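Local coordinates for serine acetyltransferase (Entamoeba histolytica, PDB 3Q1X), which probably transfers an acetyl group to the hydroxyl of L-serine, making O-acetylserine for cysteine biosynthesis, at residues Ile8-Tyr13 / Ile56-Ile61; Ile44-Phe49 / Ser98-Leu103. All coordinates share one frame; numbering follows the deposited sequence.

Contact 1. Residues Ile8-Tyr13 / Ile56-Ile61; sequences IAHQLY and ITESHI
His10 and Glu58 join the two segments through a histidine-carboxylate hydrogen bond. ND1 of His10 donates to OE1 of Glu58 at 3.0 Å, with an N-H...O angle of 153°, while a weak second bond reaches OE2 of Glu58 at 3.3 Å. The carboxylate lies at the edge of the imidazole with its plane turned 62° from the ring, and OE1 is met on its syn side, somewhat out of the carboxylate plane. Glu58 extends this far because CG stands anti to the backbone N (chi1 173°) and the chain stays stretched beyond it. On the way it passes over Tyr13, whose ring takes a CH-pi contact from CB of Glu58, 3.8 Å from the ring centroid. Glu58 holds the N-cap position of helix 59-79, and just before it Thr57 forms an ST motif: its OG1 accepts from N of His60 at 3.1 Å, so the first turn of the helix has one of its amides satisfied by a side chain. The peptide between Thr57 and Glu58 lies over the same Tyr13 face. At the ring's edge, CD1 of Ile61 packs 3.8 Å from CD1 of Tyr13, and CG2 of Ile61 meets the CB of Ala9 on helix 2-18.

Contact 2. Residues Ile44-Phe49 / Ser98-Leu103; sequences IFFPDF and SIKRTL
Phe45 sets its ring against three residues of helix 82-113. CD1 of Leu103 lies over one face, 3.5 Å from CD2 of Phe45, and the two side chains cross at about a right angle. CG2 of Ile99 approaches the far end of the ring, 3.8 Å from CZ of Phe45. Lys100 runs past Phe45 in the opposite direction, its CD 3.7 Å from CD1 of Phe45, so the aliphatic part of the lysine packs obliquely against the ring. The second aromatic, Phe46, turns its edge to CB of Leu103, 4.3 Å from CZ of Phe46. A bend at chi2 (67°) folds Lys100 along Phe45, and its CE comes to 3.5 Å from the O of Phe45; a second bend, at chi4 (-46°), turns NZ, which forms a salt bridge with Asp19. All five touching residues are buried, and no hydrogen bond links the two segments. Phe46 leaves helical geometry right after helix 36-45, yet its ring still reaches helix 82-113 beside that of Phe45. Farther out, Ile138 of helix 128-144 packs on both Phe45 and Ile99, Met15 of helix 2-18 touches Lys100, and Ile124 of helix 120-126 meets Phe46, placing the contact within the helical part of the chain.

Overall arrangement
The centres of contacts 1 and 2 lie 11 Å apart within the helical part of the chain, and their segments alternate along the sequence. Helix 2-18 connects them: Leu12 CD1 packs 3.8 Å from Ile44 CG2, and Leu12 also touches Lys100. A second junction lies at Ile56, whose CD1 is 3.5 Å from the O of Pro47. Contact 1 is the more peripheral, 22 Å from the chain centre against 12 Å for contact 2, and only partly buried. Neither includes Ala206, His208, Arg222 or His223, the residues of the serine pocket, which belong to the left-handed beta-helix region; contact 1 adds a polar bond at a helix start to its packing, while contact 2 is apolar side-chain packing between its segments.

Contact 1. Residues Ile8-Tyr13 / Ile56-Ile61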
loop_
_atom_site.group_PDB
_atom_site.type_symbol
_atom_site.label_atom_id
_atom_site.label_comp_id
_atom_site.label_asym_id
_atom_site.label_seq_id
_atom_site.Cartn_x
_atom_site.Cartn_y
_atom_site.Cartn_z
ATOM N N ILE A 8 16.769 16.522 26.350
ATOM C CA ILE A 8 15.781 15.524 25.952
ATOM C C ILE A 8 16.467 14.199 25.597
ATOM O O ILE A 8 15.995 13.138 25.995
ATOM C CB ILE A 8 14.846 16.041 24.810
ATOM C CG1 ILE A 8 13.989 17.230 25.292
ATOM C CG2 ILE A 8 13.959 14.926 24.247
ATOM C CD1 ILE A 8 13.063 16.948 26.479
ATOM N N ALA A 9 17.585 14.259 24.873
ATOM C CA ALA A 9 18.349 13.050 24.541
ATOM C C ALA A 9 18.913 12.371 25.783
ATOM O O ALA A 9 19.006 11.146 25.837
ATOM C CB ALA A 9 19.471 13.368 23.568
ATOM N N HIS A 10 19.298 13.177 26.774
ATOM C CA HIS A 10 19.739 12.640 28.056
ATOM C C HIS A 10 18.625 11.846 28.750
ATOM O O HIS A 10 18.871 10.736 29.223
ATOM C CB HIS A 10 20.271 13.740 28.977
ATOM C CG HIS A 10 20.656 13.239 30.335
ATOM N ND1 HIS A 10 21.781 12.472 30.553
ATOM C CD2 HIS A 10 20.049 13.365 31.539
ATOM C CE1 HIS A 10 21.856 12.159 31.834
ATOM N NE2 HIS A 10 20.818 12.688 32.455
ATOM N N GLN A 11 17.419 12.419 28.809
ATOM C CA GLN A 11 16.259 11.763 29.428
ATOM C C GLN A 11 15.887 10.462 28.708
ATOM O O GLN A 11 15.726 9.424 29.350
ATOM C CB GLN A 11 15.049 12.709 29.517
ATOM C CG GLN A 11 13.786 12.022 30.047
ATOM C CD GLN A 11 12.678 12.980 30.454
ATOM O OE1 GLN A 11 12.696 14.165 30.116
ATOM N NE2 GLN A 11 11.685 12.454 31.169
ATOM N N LEU A 12 15.773 10.531 27.383
ATOM C CA LEU A 12 15.502 9.356 26.545
ATOM C C LEU A 12 16.562 8.261 26.724
ATOM O O LEU A 12 16.240 7.067 26.755
ATOM C CB LEU A 12 15.395 9.767 25.073
ATOM C CG LEU A 12 14.157 10.554 24.621
ATOM C CD1 LEU A 12 14.339 11.058 23.190
ATOM C CD2 LEU A 12 12.868 9.745 24.736
ATOM N N TYR A 13 17.821 8.668 26.862
ATOM C CA TYR A 13 18.897 7.705 27.085
ATOM C C TYR A 13 18.772 6.982 28.429
ATOM O O TYR A 13 18.965 5.761 28.504
ATOM C CB TYR A 13 20.269 8.373 26.947
ATOM C CG TYR A 13 21.422 7.413 27.136
ATOM C CD1 TYR A 13 21.716 6.448 26.172
ATOM C CD2 TYR A 13 22.213 7.465 28.284
ATOM C CE1 TYR A 13 22.773 5.557 26.346
ATOM C CE2 TYR A 13 23.272 6.583 28.467
ATOM C CZ TYR A 13 23.546 5.633 27.493
ATOM O OH TYR A 13 24.591 4.760 27.670
ATOM N N ILE A 56 25.614 2.958 20.436
ATOM C CA ILE A 56 24.569 3.544 21.306
ATOM C C ILE A 56 25.138 4.136 22.616
ATOM O O ILE A 56 25.611 3.392 23.480
ATOM C CB ILE A 56 23.441 2.507 21.591
ATOM C CG1 ILE A 56 22.842 2.010 20.268
ATOM C CG2 ILE A 56 22.361 3.109 22.488
ATOM C CD1 ILE A 56 22.393 0.564 20.278
ATOM N N THR A 57 25.062 5.464 22.769
ATOM C CA THR A 57 25.883 6.195 23.766
ATOM C C THR A 57 25.267 7.378 24.555
ATOM O O THR A 57 25.839 7.801 25.562
ATOM C CB THR A 57 27.176 6.743 23.101
ATOM O OG1 THR A 57 26.841 7.385 21.863
ATOM C CG2 THR A 57 28.190 5.623 22.841
ATOM N N GLU A 58 24.114 7.880 24.106
ATOM C CA GLU A 58 23.544 9.211 24.466
ATOM C C GLU A 58 23.951 10.263 23.439
ATOM O O GLU A 58 23.091 10.948 22.883
ATOM C CB GLU A 58 23.851 9.718 25.892
ATOM C CG GLU A 58 23.354 11.176 26.104
ATOM C CD GLU A 58 23.329 11.670 27.551
ATOM O OE1 GLU A 58 23.208 10.853 28.485
ATOM O OE2 GLU A 58 23.401 12.903 27.746
ATOM N N SER A 59 25.255 10.389 23.196
ATOM C CA SER A 59 25.756 11.283 22.155
ATOM C C SER A 59 25.187 10.902 20.793
ATOM O O SER A 59 24.849 11.775 19.998
ATOM C CB SER A 59 27.287 11.288 22.101
ATOM O OG SER A 59 27.742 12.098 21.026
ATOM N N HIS A 60 25.065 9.601 20.534
ATOM C CA HIS A 60 24.507 9.156 19.259
ATOM C C HIS A 60 22.989 9.357 19.184
ATOM O O HIS A 60 22.473 9.703 18.122
ATOM C CB HIS A 60 24.898 7.711 18.934
ATOM C CG HIS A 60 25.175 7.476 17.476
ATOM N ND1 HIS A 60 24.458 8.090 16.468
ATOM C CD2 HIS A 60 26.081 6.681 16.859
ATOM C CE1 HIS A 60 24.919 7.693 15.296
ATOM N NE2 HIS A 60 25.900 6.831 15.505
ATOM N N ILE A 61 22.286 9.157 20.303
ATOM C CA ILE A 61 20.852 9.478 20.380
ATOM C C ILE A 61 20.630 10.972 20.114
ATOM O O ILE A 61 19.758 11.343 19.316
ATOM C CB ILE A 61 20.197 9.051 21.728
ATOM C CG1 ILE A 61 20.157 7.521 21.850
ATOM C CG2 ILE A 61 18.774 9.618 21.844
ATOM C CD1 ILE A 61 19.536 7.004 23.143
#

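Contact 2. Residues Ile44-Phe49 / Ser98-Leu103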
loop_
_atom_site.group_PDB
_atom_site.type_symbol
_atom_site.label_atom_id
_atom_site.label_comp_id
_atom_site.label_asym_id
_atom_site.label_seq_id
_atom_site.Cartn_x
_atom_site.Cartn_y
_atom_site.Cartn_z
ATOM N N ILE A 44 15.995 6.672 17.519
ATOM C CA ILE A 44 15.836 7.456 18.743
ATOM C C ILE A 44 15.121 6.677 19.850
ATOM O O ILE A 44 15.579 6.647 20.997
ATOM C CB ILE A 44 15.070 8.772 18.443
ATOM C CG1 ILE A 44 15.867 9.643 17.452
ATOM C CG2 ILE A 44 14.751 9.530 19.734
ATOM C CD1 ILE A 44 15.065 10.775 16.812
ATOM N N PHE A 45 13.998 6.052 19.501
ATOM C CA PHE A 45 13.181 5.328 20.475
ATOM C C PHE A 45 13.648 3.910 20.774
ATOM O O PHE A 45 13.516 3.456 21.907
ATOM C CB PHE A 45 11.711 5.296 20.046
ATOM C CG PHE A 45 11.006 6.622 20.155
ATOM C CD1 PHE A 45 11.137 7.419 21.293
ATOM C CD2 PHE A 45 10.178 7.057 19.125
ATOM C CE1 PHE A 45 10.471 8.648 21.386
ATOM C CE2 PHE A 45 9.496 8.271 19.213
ATOM C CZ PHE A 45 9.644 9.070 20.344
ATOM N N PHE A 46 14.163 3.214 19.761
ATOM C CA PHE A 46 14.605 1.822 19.921
ATOM C C PHE A 46 15.963 1.556 19.264
ATOM O O PHE A 46 16.059 0.766 18.311
ATOM C CB PHE A 46 13.521 0.866 19.396
ATOM C CG PHE A 46 12.159 1.124 19.981
ATOM C CD1 PHE A 46 11.841 0.675 21.258
ATOM C CD2 PHE A 46 11.203 1.841 19.265
ATOM C CE1 PHE A 46 10.591 0.930 21.814
ATOM C CE2 PHE A 46 9.946 2.100 19.810
ATOM C CZ PHE A 46 9.638 1.645 21.086
ATOM N N PRO A 47 17.030 2.212 19.777
ATOM C CA PRO A 47 18.354 2.131 19.150
ATOM C C PRO A 47 18.939 0.718 19.028
ATOM O O PRO A 47 19.681 0.464 18.091
ATOM C CB PRO A 47 19.233 2.982 20.069
ATOM C CG PRO A 47 18.480 3.094 21.353
ATOM C CD PRO A 47 17.046 3.097 20.956
ATOM N N ASP A 48 18.610 -0.178 19.955
ATOM C CA ASP A 48 19.128 -1.561 19.932
ATOM C C ASP A 48 18.741 -2.312 18.666
ATOM O O ASP A 48 19.389 -3.288 18.278
ATOM C CB ASP A 48 18.609 -2.361 21.125
ATOM C CG ASP A 48 19.370 -2.083 22.401
ATOM O OD1 ASP A 48 20.433 -1.428 22.348
ATOM O OD2 ASP A 48 18.898 -2.538 23.454
ATOM N N PHE A 49 17.672 -1.854 18.031
ATOM C CA PHE A 49 17.093 -2.588 16.919
ATOM C C PHE A 49 17.429 -1.961 15.584
ATOM O O PHE A 49 17.211 -2.572 14.541
ATOM C CB PHE A 49 15.581 -2.706 17.118
ATOM C CG PHE A 49 15.209 -3.336 18.425
ATOM C CD1 PHE A 49 15.189 -4.719 18.561
ATOM C CD2 PHE A 49 14.906 -2.547 19.535
ATOM C CE1 PHE A 49 14.864 -5.304 19.775
ATOM C CE2 PHE A 49 14.582 -3.130 20.752
ATOM C CZ PHE A 49 14.555 -4.508 20.872
ATOM N N SER A 98 7.301 11.337 26.907
ATOM C CA SER A 98 5.963 10.780 27.133
ATOM C C SER A 98 5.528 9.871 25.979
ATOM O O SER A 98 4.915 8.830 26.201
ATOM C CB SER A 98 4.914 11.867 27.413
ATOM O OG SER A 98 4.706 12.725 26.313
ATOM N N ILE A 99 5.857 10.268 24.753
ATOM C CA ILE A 99 5.620 9.425 23.582
ATOM C C ILE A 99 6.361 8.087 23.697
ATOM O O ILE A 99 5.791 7.034 23.410
ATOM C CB ILE A 99 5.968 10.173 22.270
ATOM C CG1 ILE A 99 5.036 11.383 22.115
ATOM C CG2 ILE A 99 5.895 9.221 21.072
ATOM C CD1 ILE A 99 5.443 12.370 21.045
ATOM N N LYS A 100 7.624 8.132 24.128
ATOM C CA LYS A 100 8.412 6.911 24.342
ATOM C C LYS A 100 7.683 5.944 25.289
ATOM O O LYS A 100 7.561 4.756 25.000
ATOM C CB LYS A 100 9.807 7.253 24.887
ATOM C CG LYS A 100 10.624 6.047 25.366
ATOM C CD LYS A 100 11.004 5.121 24.208
ATOM C CE LYS A 100 11.502 3.777 24.721
ATOM N NZ LYS A 100 12.486 3.921 25.829
ATOM N N ARG A 101 7.195 6.473 26.413
ATOM C CA ARG A 101 6.411 5.678 27.367
ATOM C C ARG A 101 5.152 5.101 26.708
ATOM O O ARG A 101 4.844 3.915 26.866
ATOM C CB ARG A 101 6.065 6.521 28.604
ATOM C CG ARG A 101 7.291 6.854 29.451
ATOM C CD ARG A 101 6.972 7.610 30.744
ATOM N NE ARG A 101 6.648 9.022 30.533
ATOM C CZ ARG A 101 7.500 10.041 30.683
ATOM N NH1 ARG A 101 8.758 9.841 31.060
ATOM N NH2 ARG A 101 7.082 11.277 30.459
ATOM N N THR A 102 4.457 5.921 25.922
ATOM C CA THR A 102 3.242 5.458 25.268
ATOM C C THR A 102 3.551 4.373 24.238
ATOM O O THR A 102 2.808 3.393 24.120
ATOM C CB THR A 102 2.487 6.607 24.583
ATOM O OG1 THR A 102 2.206 7.623 25.543
ATOM C CG2 THR A 102 1.179 6.105 23.990
ATOM N N LEU A 103 4.641 4.554 23.493
ATOM C CA LEU A 103 5.019 3.584 22.459
ATOM C C LEU A 103 5.338 2.221 23.074
ATOM O O LEU A 103 5.067 1.182 22.466
ATOM C CB LEU A 103 6.191 4.097 21.619
ATOM C CG LEU A 103 5.847 5.155 20.563
ATOM C CD1 LEU A 103 7.125 5.658 19.916
ATOM C CD2 LEU A 103 4.892 4.619 19.495
#